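Local atomic coordinates of beta-glucoside phosphorylase BglX (Unidentified, PDB entry 5VQE), a protein that probably cleaves beta-glucosides by phosphorolysis, as a glycoside hydrolase family 3 enzyme that binds 2-deoxy-2-fluoroglucose in its pocket. Residues H242-N247 with E259-G264; I387-I392 with S549-S554; T393-K398 with Y526-T531. One frame throughout, in Å; residues are numbered along the deposited sequence.

Interaction 1: H242-N247 with E259-G264; sequences HIRQPN and EEIMPG
Arg244 lays the aliphatic part of its side chain across the peptide that joins Met262 to Pro263. CG, turned beside its own backbone N (chi1 -77°), rests 3.5 Å from Pro263 N, and CD passes on towards the carbonyl of Ile261. A bend at chi3 then swings the guanidinium round, and its NH1 reaches that same Ile261 O through a water lying in the plane of the group, while NH2 is hydrogen-bonded to Ser209 O. Arginine suits the place because its methylenes cover backbone and its head still finds carbonyls. To one side of it Ile261 points CD1 at the ring of Pro246, 3.9 Å from CB, at the start of helix 246-252. To the other, Pro263 CB lies 3.5 Å from His242 C; the His242 ring is held by Ser265 OG at ND1 and, at NE2, by O of Ala289, a sugar-pocket residue. Gly264 N gives a hydrogen bond of 2.9 Å to Ile243 O from above the carbonyl plane. A second water bridges Met262 O and Gln245 N. Thus, in this TIM-barrel-type domain, the carbonyls of Ile243, Ile261 and Met262 and the N-H of Gln245 and Gly264 find partners within a largely buried contact.

Interaction 2: I387-I392 with S549-S554; sequences IADESI and SFKGKS
Lys551 crosses the acidic side chains of the last turn of helix 378-391 and can be followed atom by atom. Its CB points at the helix and lies 3.9 Å from Glu390 OE1. CG passes the backbone carbonyl of Asp389. CD lies between two acidic side chains, 3.6 Å from Glu390 OE1 and only slightly farther from Asp389 OD1. CE comes near both carboxylate oxygens of Asp389, and a turn at the last torsion (chi4 75°), after two extended ones, brings NZ to Asp389 OD1 at 2.8 Å. This salt bridge uses the syn lone pair of OD1; Asp389 reaches out to it with CG anti to its backbone N. NZ also bonds Ser549 O and Ser549 OG, so the lysine closes its own loop as well. A second cation, Lys543 of helix 534-544, pairs with the same OD1.

Where the helix ends, Gly552 takes over. Its N donates to Ile392 O at 3.0 Å, and its CA lies 3.2 Å from Ser391 O; a side chain here would run into these carbonyls, which is why glycine fits. A water gathers Asp389 O, Ile392 O and Lys551 N. On the apolar side, Ile392 CG2 meets the edge of the Phe550 ring, 3.9 Å from CE1.

A leucine in place of Lys551 would probably leave Asp389 with Lys543 as its remaining cation here and take from Ser549 both of the bonds that NZ gives it. Carbonyls at the C-terminal end of a helix are electronegative, so a positive charge beside this end is likely to be favoured electrostatically: the contact pairs a polar helix end with a loop that offers the N-H of Gly552, a water-linked N-H of Lys551 and one ammonium.

Interaction 3: T393-K398 with Y526-T531; sequences TLVKDK and YINAYT
Strands 393-397 and 526-528 run antiparallel, 4.8 Å apart at closest approach, with a classic beta bulge that sets Val395 and Lys396 together opposite Tyr526; here 393-397 forms one edge of a mixed six-stranded sheet. Thr393 and Asn528 make the hydrogen-bonded pair at one end, with Thr393 N 2.8 Å from Asn528 O. At the bulge, Tyr526 O accepts both Val395 N and Lys396 N, the latter on a lone pair, and Tyr526 N returns a bond to Lys396 O.

Val395 lies beside Tyr526, pointing the same way. Its CB meets the edge of the ring 3.8 Å from CD2. With CG1 anti to the backbone N (chi1 179°), CG2 is left to face Asn528 ND2, which is also hydrogen-bonded to Pro514 O. A branched, compact valine fits against the ring edge without covering a face, and the ring also meets that of Phe508 on the neighbouring strand, their planes about 10° apart. On the other face of the sheet, Leu394 CD2 crosses over Ile527 CG1 at 3.8 Å, two apolar chains turned towards the side where helix 534-544 covers Ile527. Lys396 brings only its CB to Tyr526 before an extended chain carries NZ to Val523 O.

Past the strand end, Tyr530 approaches Thr393: its OH stands 2.8 Å from Thr393 OG1, a hydroxyl that is also hydrogen-bonded to Ser391 O.

How the interactions relate
Interaction 1 comes first along the chain, in the TIM-barrel-type N-terminal domain near the bound sugar, with the His242 side chain about 6 Å from it. The other two lie far off, their centres 39 and 37 Å away, and do not touch it. Interactions 2 and 3 adjoin, with centres 9 Å apart. Helix 378-391 leads directly into strand 393-397, so one continuous run of chain supplies a segment to each, and interaction 3 is nested inside the loop closed by interaction 2. Ile392 CG2 packs on Ile527 CG2 at 3.5 Å between them. Together they join the helix, the edge of the six-stranded sheet and the chain's C-terminal loop.

Interaction 1: H242-N247 with E259-G264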
ATOM      1  N   HIS A 242      -7.171  12.040   0.902  1.00  9.07           N
ATOM      2  CA  HIS A 242      -8.058  12.858   1.722  1.00  9.89           C
ATOM      3  C   HIS A 242      -7.295  13.486   2.879  1.00 12.26           C
ATOM      4  O   HIS A 242      -7.679  13.416   4.045  1.00 16.73           O
ATOM      5  CB  HIS A 242      -9.223  12.006   2.199  1.00 11.97           C
ATOM      6  CG  HIS A 242      -9.778  11.125   1.128  1.00 10.25           C
ATOM      7  ND1 HIS A 242     -10.108  11.597  -0.123  1.00 11.21           N
ATOM      8  CD2 HIS A 242     -10.034   9.794   1.109  1.00 13.28           C
ATOM      9  CE1 HIS A 242     -10.553  10.596  -0.865  1.00 13.20           C
ATOM     10  NE2 HIS A 242     -10.515   9.491  -0.141  1.00 13.38           N
ATOM     11  N   ILE A 243      -6.173  14.099   2.515  1.00 10.01           N
ATOM     12  CA  ILE A 243      -5.217  14.685   3.443  1.00 12.03           C
ATOM     13  C   ILE A 243      -5.117  16.168   3.123  1.00 11.98           C
ATOM     14  O   ILE A 243      -4.972  16.544   1.957  1.00 10.85           O
ATOM     15  CB  ILE A 243      -3.835  14.011   3.325  1.00 13.53           C
ATOM     16  CG1 ILE A 243      -3.929  12.503   3.602  1.00 14.47           C
ATOM     17  CG2 ILE A 243      -2.841  14.671   4.251  1.00 13.44           C
ATOM     18  CD1 ILE A 243      -2.700  11.720   3.191  1.00 15.71           C
ATOM     19  N   ARG A 244      -5.179  17.004   4.151  1.00 11.30           N
ATOM     20  CA  ARG A 244      -5.004  18.442   3.979  1.00 13.90           C
ATOM     21  C   ARG A 244      -3.545  18.838   4.171  1.00 14.07           C
ATOM     22  O   ARG A 244      -2.796  18.183   4.904  1.00 15.90           O
ATOM     23  CB  ARG A 244      -5.876  19.216   4.969  1.00 14.62           C
ATOM     24  CG  ARG A 244      -7.335  19.261   4.573  1.00 18.24           C
ATOM     25  CD  ARG A 244      -8.210  19.788   5.690  1.00 23.08           C
ATOM     26  NE  ARG A 244      -8.423  18.788   6.724  1.00 26.17           N
ATOM     27  CZ  ARG A 244      -9.090  19.012   7.852  1.00 33.69           C
ATOM     28  NH1 ARG A 244      -9.611  20.210   8.095  1.00 38.46           N
ATOM     29  NH2 ARG A 244      -9.238  18.038   8.739  1.00 29.93           N
ATOM     30  N   GLN A 245      -3.146  19.918   3.492  1.00 13.16           N
ATOM     31  CA  GLN A 245      -1.867  20.591   3.735  1.00 14.10           C
ATOM     32  C   GLN A 245      -2.200  22.073   3.835  1.00 12.85           C
ATOM     33  O   GLN A 245      -2.073  22.827   2.859  1.00 13.35           O
ATOM     34  CB  GLN A 245      -0.839  20.310   2.639  1.00 13.45           C
ATOM     35  CG  GLN A 245       0.582  20.102   3.152  1.00 13.94           C
ATOM     36  CD  GLN A 245       1.065  21.215   4.085  1.00 16.62           C
ATOM     37  OE1 GLN A 245       0.530  22.327   4.071  1.00 17.13           O
ATOM     38  NE2 GLN A 245       2.096  20.920   4.886  1.00 14.24           N
ATOM     39  N   PRO A 246      -2.686  22.514   4.993  1.00 12.92           N
ATOM     40  CA  PRO A 246      -3.187  23.897   5.083  1.00 14.61           C
ATOM     41  C   PRO A 246      -2.138  24.943   4.765  1.00 12.85           C
ATOM     42  O   PRO A 246      -2.459  25.972   4.157  1.00 14.55           O
ATOM     43  CB  PRO A 246      -3.682  23.996   6.534  1.00 15.44           C
ATOM     44  CG  PRO A 246      -3.096  22.831   7.248  1.00 22.38           C
ATOM     45  CD  PRO A 246      -2.913  21.759   6.232  1.00 16.74           C
ATOM     46  N   ASN A 247      -0.880  24.706   5.140  1.00 14.91           N
ATOM     47  CA  ASN A 247       0.142  25.737   4.973  1.00 15.30           C
ATOM     48  C   ASN A 247       0.549  25.880   3.515  1.00 15.25           C
ATOM     49  O   ASN A 247       0.810  26.993   3.043  1.00 16.85           O
ATOM     50  CB  ASN A 247       1.347  25.417   5.857  1.00 13.61           C
ATOM     51  CG  ASN A 247       1.034  25.584   7.333  1.00 18.19           C
ATOM     52  OD1 ASN A 247       0.355  26.530   7.721  1.00 20.00           O
ATOM     53  ND2 ASN A 247       1.506  24.658   8.158  1.00 17.69           N
ATOM     54  N   GLU A 259     -12.092  27.137   6.842  1.00 28.43           N
ATOM     55  CA  GLU A 259     -13.189  26.248   6.468  1.00 27.12           C
ATOM     56  C   GLU A 259     -13.190  25.932   4.982  1.00 19.63           C
ATOM     57  O   GLU A 259     -13.827  24.960   4.569  1.00 27.26           O
ATOM     58  CB  GLU A 259     -14.553  26.852   6.833  1.00 26.51           C
ATOM     59  CG  GLU A 259     -14.567  27.825   8.005  1.00 43.28           C
ATOM     60  CD  GLU A 259     -14.184  29.237   7.592  1.00 40.34           C
ATOM     61  OE1 GLU A 259     -14.876  29.827   6.731  1.00 42.55           O
ATOM     62  OE2 GLU A 259     -13.175  29.744   8.122  1.00 40.69           O
ATOM     63  N   GLU A 260     -12.505  26.731   4.170  1.00 22.19           N
ATOM     64  CA  GLU A 260     -12.415  26.481   2.741  1.00 20.17           C
ATOM     65  C   GLU A 260     -11.261  25.549   2.381  1.00 19.20           C
ATOM     66  O   GLU A 260     -11.190  25.105   1.230  1.00 19.17           O
ATOM     67  CB  GLU A 260     -12.269  27.809   1.986  1.00 22.44           C
ATOM     68  CG  GLU A 260     -13.449  28.768   2.208  1.00 33.10           C
ATOM     69  CD  GLU A 260     -13.173  30.206   1.768  1.00 41.60           C
ATOM     70  OE1 GLU A 260     -12.010  30.557   1.463  1.00 29.79           O
ATOM     71  OE2 GLU A 260     -14.139  30.997   1.736  1.00 50.18           O
ATOM     72  N   ILE A 261     -10.378  25.229   3.327  1.00 16.47           N
ATOM     73  CA  ILE A 261      -9.230  24.375   3.037  1.00 15.18           C
ATOM     74  C   ILE A 261      -9.707  22.937   2.897  1.00 14.59           C
ATOM     75  O   ILE A 261     -10.266  22.358   3.835  1.00 15.37           O
ATOM     76  CB  ILE A 261      -8.148  24.512   4.118  1.00 17.01           C
ATOM     77  CG1 ILE A 261      -7.618  25.953   4.127  1.00 18.00           C
ATOM     78  CG2 ILE A 261      -7.000  23.524   3.862  1.00 17.94           C
ATOM     79  CD1 ILE A 261      -6.548  26.238   5.161  1.00 20.90           C
ATOM     80  N   MET A 262      -9.477  22.357   1.730  1.00 15.34           N
ATOM     81  CA  MET A 262      -9.959  21.031   1.391  1.00 16.95           C
ATOM     82  C   MET A 262      -8.814  20.029   1.358  1.00 13.08           C
ATOM     83  O   MET A 262      -7.654  20.395   1.141  1.00 11.66           O
ATOM     84  CB  MET A 262     -10.650  21.048   0.019  1.00 16.45           C
ATOM     85  CG  MET A 262     -12.026  21.702   0.001  1.00 15.73           C
ATOM     86  SD  MET A 262     -13.183  20.915   1.125  1.00 18.98           S
ATOM     87  CE  MET A 262     -13.692  22.345   2.069  1.00 19.88           C
ATOM     88  N   PRO A 263      -9.105  18.750   1.552  1.00 11.72           N
ATOM     89  CA  PRO A 263      -8.083  17.728   1.333  1.00 12.78           C
ATOM     90  C   PRO A 263      -7.694  17.657  -0.136  1.00 12.06           C
ATOM     91  O   PRO A 263      -8.396  18.156  -1.018  1.00 11.73           O
ATOM     92  CB  PRO A 263      -8.768  16.439   1.797  1.00 12.82           C
ATOM     93  CG  PRO A 263     -10.236  16.716   1.582  1.00 16.55           C
ATOM     94  CD  PRO A 263     -10.407  18.161   1.919  1.00 13.50           C
ATOM     95  N   GLY A 264      -6.546  17.030  -0.383  1.00  9.06           N
ATOM     96  CA  GLY A 264      -6.017  16.871  -1.721  1.00 12.68           C
ATOM     97  C   GLY A 264      -7.068  16.524  -2.750  1.00 11.95           C
ATOM     98  O   GLY A 264      -7.131  17.132  -3.822  1.00 10.95           O
TER
HETATM   99  O   HOH W   1     -10.004  22.678   6.255  1.00 32.60           O
HETATM  100  O   HOH W   2      -5.171  21.458   2.047  1.00 11.14           O

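Interaction 2: I387-I392 with S549-S554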
ATOM      1  N   ILE A 387      15.260 -11.131  -0.209  1.00 14.91           N
ATOM      2  CA  ILE A 387      14.895  -9.902   0.482  1.00 15.37           C
ATOM      3  C   ILE A 387      14.768 -10.156   1.978  1.00 15.56           C
ATOM      4  O   ILE A 387      15.231  -9.353   2.795  1.00 16.57           O
ATOM      5  CB  ILE A 387      13.614  -9.313  -0.141  1.00 16.17           C
ATOM      6  CG1 ILE A 387      13.932  -8.838  -1.569  1.00 17.87           C
ATOM      7  CG2 ILE A 387      13.088  -8.143   0.670  1.00 15.87           C
ATOM      8  CD1 ILE A 387      12.724  -8.557  -2.418  1.00 16.73           C
ATOM      9  N   ALA A 388      14.174 -11.285   2.369  1.00 17.94           N
ATOM     10  CA  ALA A 388      14.127 -11.609   3.790  1.00 17.88           C
ATOM     11  C   ALA A 388      15.536 -11.756   4.359  1.00 16.13           C
ATOM     12  O   ALA A 388      15.844 -11.229   5.433  1.00 13.09           O
ATOM     13  CB  ALA A 388      13.306 -12.879   4.012  1.00 19.17           C
ATOM     14  N   ASP A 389      16.418 -12.442   3.634  1.00 14.61           N
ATOM     15  CA  ASP A 389      17.795 -12.582   4.088  1.00 17.06           C
ATOM     16  C   ASP A 389      18.443 -11.219   4.300  1.00 15.83           C
ATOM     17  O   ASP A 389      19.170 -11.014   5.279  1.00 18.35           O
ATOM     18  CB  ASP A 389      18.592 -13.407   3.074  1.00 17.97           C
ATOM     19  CG  ASP A 389      20.043 -13.612   3.488  1.00 25.79           C
ATOM     20  OD1 ASP A 389      20.393 -13.354   4.661  1.00 18.57           O
ATOM     21  OD2 ASP A 389      20.848 -14.011   2.620  1.00 29.30           O
ATOM     22  N   GLU A 390      18.178 -10.265   3.408  1.00 16.13           N
ATOM     23  CA  GLU A 390      18.838  -8.969   3.488  1.00 17.20           C
ATOM     24  C   GLU A 390      18.132  -7.984   4.407  1.00 14.63           C
ATOM     25  O   GLU A 390      18.751  -6.996   4.810  1.00 16.85           O
ATOM     26  CB  GLU A 390      18.949  -8.333   2.098  1.00 15.15           C
ATOM     27  CG  GLU A 390      19.743  -9.140   1.067  1.00 20.41           C
ATOM     28  CD  GLU A 390      21.249  -9.199   1.349  1.00 31.40           C
ATOM     29  OE1 GLU A 390      21.780  -8.321   2.075  1.00 28.35           O
ATOM     30  OE2 GLU A 390      21.910 -10.137   0.842  1.00 36.20           O
ATOM     31  N   SER A 391      16.867  -8.228   4.753  1.00 14.04           N
ATOM     32  CA  SER A 391      16.060  -7.213   5.423  1.00 14.76           C
ATOM     33  C   SER A 391      16.085  -7.318   6.945  1.00 18.36           C
ATOM     34  O   SER A 391      16.082  -6.288   7.635  1.00 16.13           O
ATOM     35  CB  SER A 391      14.610  -7.289   4.935  1.00 13.02           C
ATOM     36  OG  SER A 391      13.967  -8.460   5.401  1.00 20.87           O
ATOM     37  N   ILE A 392      16.101  -8.534   7.495  1.00 19.46           N
ATOM     38  CA  ILE A 392      15.861  -8.696   8.923  1.00 17.52           C
ATOM     39  C   ILE A 392      16.932  -7.951   9.704  1.00 17.30           C
ATOM     40  O   ILE A 392      18.130  -8.060   9.414  1.00 15.82           O
ATOM     41  CB  ILE A 392      15.795 -10.187   9.285  1.00 16.87           C
ATOM     42  CG1 ILE A 392      14.632 -10.833   8.534  1.00 15.62           C
ATOM     43  CG2 ILE A 392      15.620 -10.367  10.805  1.00 16.27           C
ATOM     44  CD1 ILE A 392      14.477 -12.325   8.765  1.00 18.74           C
ATOM     45  N   SER A 549      23.843 -14.343   8.789  1.00 18.33           N
ATOM     46  CA  SER A 549      24.111 -13.095   9.483  1.00 18.99           C
ATOM     47  C   SER A 549      22.911 -12.157   9.386  1.00 19.65           C
ATOM     48  O   SER A 549      22.101 -12.241   8.459  1.00 19.14           O
ATOM     49  CB  SER A 549      25.345 -12.410   8.899  1.00 24.61           C
ATOM     50  OG  SER A 549      25.171 -12.165   7.518  1.00 21.26           O
ATOM     51  N   PHE A 550      22.797 -11.268  10.369  1.00 18.71           N
ATOM     52  CA  PHE A 550      21.848 -10.160  10.294  1.00 20.49           C
ATOM     53  C   PHE A 550      22.427  -9.079   9.396  1.00 20.55           C
ATOM     54  O   PHE A 550      23.538  -8.590   9.633  1.00 16.44           O
ATOM     55  CB  PHE A 550      21.545  -9.603  11.681  1.00 21.38           C
ATOM     56  CG  PHE A 550      20.731 -10.523  12.529  1.00 17.03           C
ATOM     57  CD1 PHE A 550      19.356 -10.579  12.387  1.00 18.11           C
ATOM     58  CD2 PHE A 550      21.340 -11.343  13.464  1.00 21.52           C
ATOM     59  CE1 PHE A 550      18.599 -11.431  13.163  1.00 18.87           C
ATOM     60  CE2 PHE A 550      20.593 -12.196  14.246  1.00 19.24           C
ATOM     61  CZ  PHE A 550      19.216 -12.243  14.097  1.00 18.23           C
ATOM     62  N   LYS A 551      21.679  -8.717   8.358  1.00 16.59           N
ATOM     63  CA  LYS A 551      22.148  -7.796   7.342  1.00 14.06           C
ATOM     64  C   LYS A 551      21.294  -6.545   7.211  1.00 20.21           C
ATOM     65  O   LYS A 551      21.732  -5.587   6.563  1.00 14.22           O
ATOM     66  CB  LYS A 551      22.189  -8.498   5.977  1.00 17.56           C
ATOM     67  CG  LYS A 551      22.998  -9.786   5.958  1.00 20.44           C
ATOM     68  CD  LYS A 551      22.776 -10.548   4.658  1.00 20.95           C
ATOM     69  CE  LYS A 551      23.588 -11.849   4.608  1.00 23.68           C
ATOM     70  NZ  LYS A 551      23.018 -12.927   5.473  1.00 21.87           N
ATOM     71  N   GLY A 552      20.094  -6.527   7.789  1.00 17.72           N
ATOM     72  CA  GLY A 552      19.202  -5.402   7.591  1.00 17.75           C
ATOM     73  C   GLY A 552      19.696  -4.146   8.277  1.00 18.24           C
ATOM     74  O   GLY A 552      20.386  -4.191   9.291  1.00 15.06           O
ATOM     75  N   LYS A 553      19.322  -3.004   7.702  1.00 18.08           N
ATOM     76  CA  LYS A 553      19.596  -1.688   8.267  1.00 17.93           C
ATOM     77  C   LYS A 553      18.272  -0.954   8.430  1.00 18.56           C
ATOM     78  O   LYS A 553      17.532  -0.784   7.456  1.00 17.11           O
ATOM     79  CB  LYS A 553      20.546  -0.893   7.369  1.00 21.61           C
ATOM     80  CG  LYS A 553      20.748   0.554   7.801  1.00 26.07           C
ATOM     81  CD  LYS A 553      21.586   1.320   6.797  1.00 28.40           C
ATOM     82  CE  LYS A 553      21.633   2.795   7.142  1.00 32.67           C
ATOM     83  NZ  LYS A 553      22.665   3.518   6.344  1.00 37.99           N
ATOM     84  N   SER A 554      17.980  -0.524   9.652  1.00 17.85           N
ATOM     85  CA  SER A 554      16.722   0.146   9.942  1.00 16.54           C
ATOM     86  C   SER A 554      16.510   1.326   8.989  1.00 16.42           C
ATOM     87  O   SER A 554      17.350   2.233   8.951  1.00 15.46           O
ATOM     88  CB  SER A 554      16.725   0.633  11.388  1.00 16.80           C
ATOM     89  OG  SER A 554      16.738  -0.460  12.279  1.00 17.20           O
TER
HETATM   90  O   HOH W   3      19.249  -9.965   7.849  1.00 13.44           O
HETATM   91  O   HOH W   4      23.096 -15.044   2.889  1.00 35.78           O

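Interaction 3: T393-K398 with Y526-T531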
ATOM      1  N   THR A 393      16.499  -7.179  10.703  1.00 15.72           N
ATOM      2  CA  THR A 393      17.340  -6.172  11.341  1.00 17.75           C
ATOM      3  C   THR A 393      17.477  -6.468  12.824  1.00 17.83           C
ATOM      4  O   THR A 393      16.476  -6.515  13.546  1.00 14.46           O
ATOM      5  CB  THR A 393      16.758  -4.770  11.146  1.00 15.46           C
ATOM      6  OG1 THR A 393      16.545  -4.530   9.749  1.00 11.23           O
ATOM      7  CG2 THR A 393      17.699  -3.721  11.709  1.00 17.12           C
ATOM      8  N   LEU A 394      18.718  -6.648  13.277  1.00 18.57           N
ATOM      9  CA  LEU A 394      19.020  -6.742  14.703  1.00 17.59           C
ATOM     10  C   LEU A 394      19.088  -5.325  15.273  1.00 18.87           C
ATOM     11  O   LEU A 394      20.054  -4.601  15.019  1.00 17.14           O
ATOM     12  CB  LEU A 394      20.343  -7.479  14.901  1.00 18.34           C
ATOM     13  CG  LEU A 394      20.536  -8.477  16.041  1.00 26.54           C
ATOM     14  CD1 LEU A 394      22.018  -8.528  16.443  1.00 21.75           C
ATOM     15  CD2 LEU A 394      19.662  -8.187  17.238  1.00 22.69           C
ATOM     16  N   VAL A 395      18.070  -4.920  16.030  1.00 17.18           N
ATOM     17  CA  VAL A 395      17.961  -3.534  16.500  1.00 16.75           C
ATOM     18  C   VAL A 395      18.658  -3.345  17.834  1.00 19.81           C
ATOM     19  O   VAL A 395      19.406  -2.383  18.035  1.00 19.43           O
ATOM     20  CB  VAL A 395      16.475  -3.122  16.604  1.00 14.85           C
ATOM     21  CG1 VAL A 395      16.340  -1.681  17.112  1.00 20.08           C
ATOM     22  CG2 VAL A 395      15.778  -3.289  15.275  1.00 16.03           C
ATOM     23  N   LYS A 396      18.399  -4.253  18.766  1.00 18.63           N
ATOM     24  CA  LYS A 396      18.875  -4.139  20.135  1.00 21.98           C
ATOM     25  C   LYS A 396      19.364  -5.515  20.547  1.00 21.10           C
ATOM     26  O   LYS A 396      18.657  -6.506  20.352  1.00 19.11           O
ATOM     27  CB  LYS A 396      17.751  -3.638  21.055  1.00 26.64           C
ATOM     28  CG  LYS A 396      18.151  -3.331  22.485  1.00 23.71           C
ATOM     29  CD  LYS A 396      16.955  -2.770  23.251  1.00 21.47           C
ATOM     30  CE  LYS A 396      17.268  -2.550  24.714  1.00 23.30           C
ATOM     31  NZ  LYS A 396      16.077  -2.041  25.447  1.00 29.87           N
ATOM     32  N   ASP A 397      20.588  -5.576  21.065  1.00 23.69           N
ATOM     33  CA  ASP A 397      21.270  -6.829  21.343  1.00 25.78           C
ATOM     34  C   ASP A 397      22.085  -6.663  22.627  1.00 28.13           C
ATOM     35  O   ASP A 397      23.307  -6.733  22.632  1.00 24.07           O
ATOM     36  CB  ASP A 397      22.149  -7.212  20.153  1.00 30.09           C
ATOM     37  CG  ASP A 397      22.831  -8.557  20.321  1.00 34.75           C
ATOM     38  OD1 ASP A 397      23.962  -8.702  19.805  1.00 37.84           O
ATOM     39  OD2 ASP A 397      22.249  -9.461  20.962  1.00 27.70           O
ATOM     40  N   LYS A 398      21.392  -6.419  23.741  1.00 25.38           N
ATOM     41  CA  LYS A 398      22.037  -6.118  25.015  1.00 31.08           C
ATOM     42  C   LYS A 398      21.889  -7.265  26.011  1.00 29.32           C
ATOM     43  O   LYS A 398      21.833  -7.047  27.224  1.00 34.77           O
ATOM     44  CB  LYS A 398      21.484  -4.815  25.591  1.00 30.60           C
ATOM     45  CG  LYS A 398      22.117  -3.567  24.972  1.00 33.78           C
ATOM     46  CD  LYS A 398      21.586  -2.283  25.577  1.00 36.88           C
ATOM     47  N   TYR A 526      15.849  -7.297  20.510  1.00 17.48           N
ATOM     48  CA  TYR A 526      14.712  -6.896  19.689  1.00 15.29           C
ATOM     49  C   TYR A 526      15.126  -6.930  18.229  1.00 13.87           C
ATOM     50  O   TYR A 526      16.179  -6.397  17.873  1.00 16.49           O
ATOM     51  CB  TYR A 526      14.227  -5.491  20.069  1.00 15.26           C
ATOM     52  CG  TYR A 526      13.039  -5.011  19.260  1.00 14.06           C
ATOM     53  CD1 TYR A 526      11.744  -5.216  19.706  1.00 16.17           C
ATOM     54  CD2 TYR A 526      13.216  -4.367  18.041  1.00 16.68           C
ATOM     55  CE1 TYR A 526      10.652  -4.788  18.964  1.00 16.59           C
ATOM     56  CE2 TYR A 526      12.132  -3.931  17.295  1.00 15.32           C
ATOM     57  CZ  TYR A 526      10.852  -4.147  17.760  1.00 16.79           C
ATOM     58  OH  TYR A 526       9.760  -3.727  17.021  1.00 16.98           O
ATOM     59  N   ILE A 527      14.304  -7.568  17.394  1.00 16.78           N
ATOM     60  CA  ILE A 527      14.585  -7.737  15.971  1.00 14.18           C
ATOM     61  C   ILE A 527      13.355  -7.307  15.179  1.00 13.65           C
ATOM     62  O   ILE A 527      12.230  -7.701  15.504  1.00 13.02           O
ATOM     63  CB  ILE A 527      14.964  -9.192  15.627  1.00 15.02           C
ATOM     64  CG1 ILE A 527      16.259  -9.591  16.344  1.00 19.34           C
ATOM     65  CG2 ILE A 527      15.165  -9.365  14.117  1.00 17.77           C
ATOM     66  CD1 ILE A 527      16.460 -11.085  16.468  1.00 18.06           C
ATOM     67  N   ASN A 528      13.574  -6.511  14.139  1.00 12.91           N
ATOM     68  CA  ASN A 528      12.522  -6.124  13.207  1.00 13.31           C
ATOM     69  C   ASN A 528      12.662  -6.938  11.927  1.00 16.85           C
ATOM     70  O   ASN A 528      13.737  -6.961  11.321  1.00 15.47           O
ATOM     71  CB  ASN A 528      12.604  -4.633  12.881  1.00 12.19           C
ATOM     72  CG  ASN A 528      11.842  -3.768  13.865  1.00 13.46           C
ATOM     73  OD1 ASN A 528      10.866  -4.208  14.474  1.00 13.57           O
ATOM     74  ND2 ASN A 528      12.268  -2.519  14.003  1.00 12.93           N
ATOM     75  N   ALA A 529      11.568  -7.587  11.514  1.00 12.87           N
ATOM     76  CA  ALA A 529      11.524  -8.340  10.270  1.00 12.94           C
ATOM     77  C   ALA A 529      10.568  -7.756   9.232  1.00 17.99           C
ATOM     78  O   ALA A 529      10.627  -8.170   8.070  1.00 12.16           O
ATOM     79  CB  ALA A 529      11.135  -9.796  10.552  1.00 14.58           C
ATOM     80  N   TYR A 530       9.667  -6.849   9.631  1.00 13.50           N
ATOM     81  CA  TYR A 530       8.860  -6.009   8.740  1.00 14.99           C
ATOM     82  C   TYR A 530       7.763  -6.747   7.979  1.00 15.46           C
ATOM     83  O   TYR A 530       6.809  -6.115   7.506  1.00 14.14           O
ATOM     84  CB  TYR A 530       9.741  -5.291   7.715  1.00 12.78           C
ATOM     85  CG  TYR A 530      10.973  -4.620   8.267  1.00 13.04           C
ATOM     86  CD1 TYR A 530      10.886  -3.433   8.978  1.00 11.59           C
ATOM     87  CD2 TYR A 530      12.233  -5.164   8.050  1.00 14.55           C
ATOM     88  CE1 TYR A 530      12.013  -2.813   9.478  1.00 13.85           C
ATOM     89  CE2 TYR A 530      13.365  -4.556   8.540  1.00 15.29           C
ATOM     90  CZ  TYR A 530      13.252  -3.380   9.256  1.00 14.73           C
ATOM     91  OH  TYR A 530      14.381  -2.766   9.747  1.00 13.52           O
ATOM     92  N   THR A 531       7.892  -8.063   7.815  1.00 13.38           N
ATOM     93  CA  THR A 531       6.963  -8.849   7.017  1.00 12.41           C
ATOM     94  C   THR A 531       6.702 -10.183   7.691  1.00 16.90           C
ATOM     95  O   THR A 531       7.642 -10.845   8.132  1.00 16.50           O
ATOM     96  CB  THR A 531       7.530  -9.114   5.618  1.00 14.23           C
ATOM     97  OG1 THR A 531       7.924  -7.877   5.008  1.00 16.44           O
ATOM     98  CG2 THR A 531       6.512  -9.818   4.750  1.00 15.62           C
TER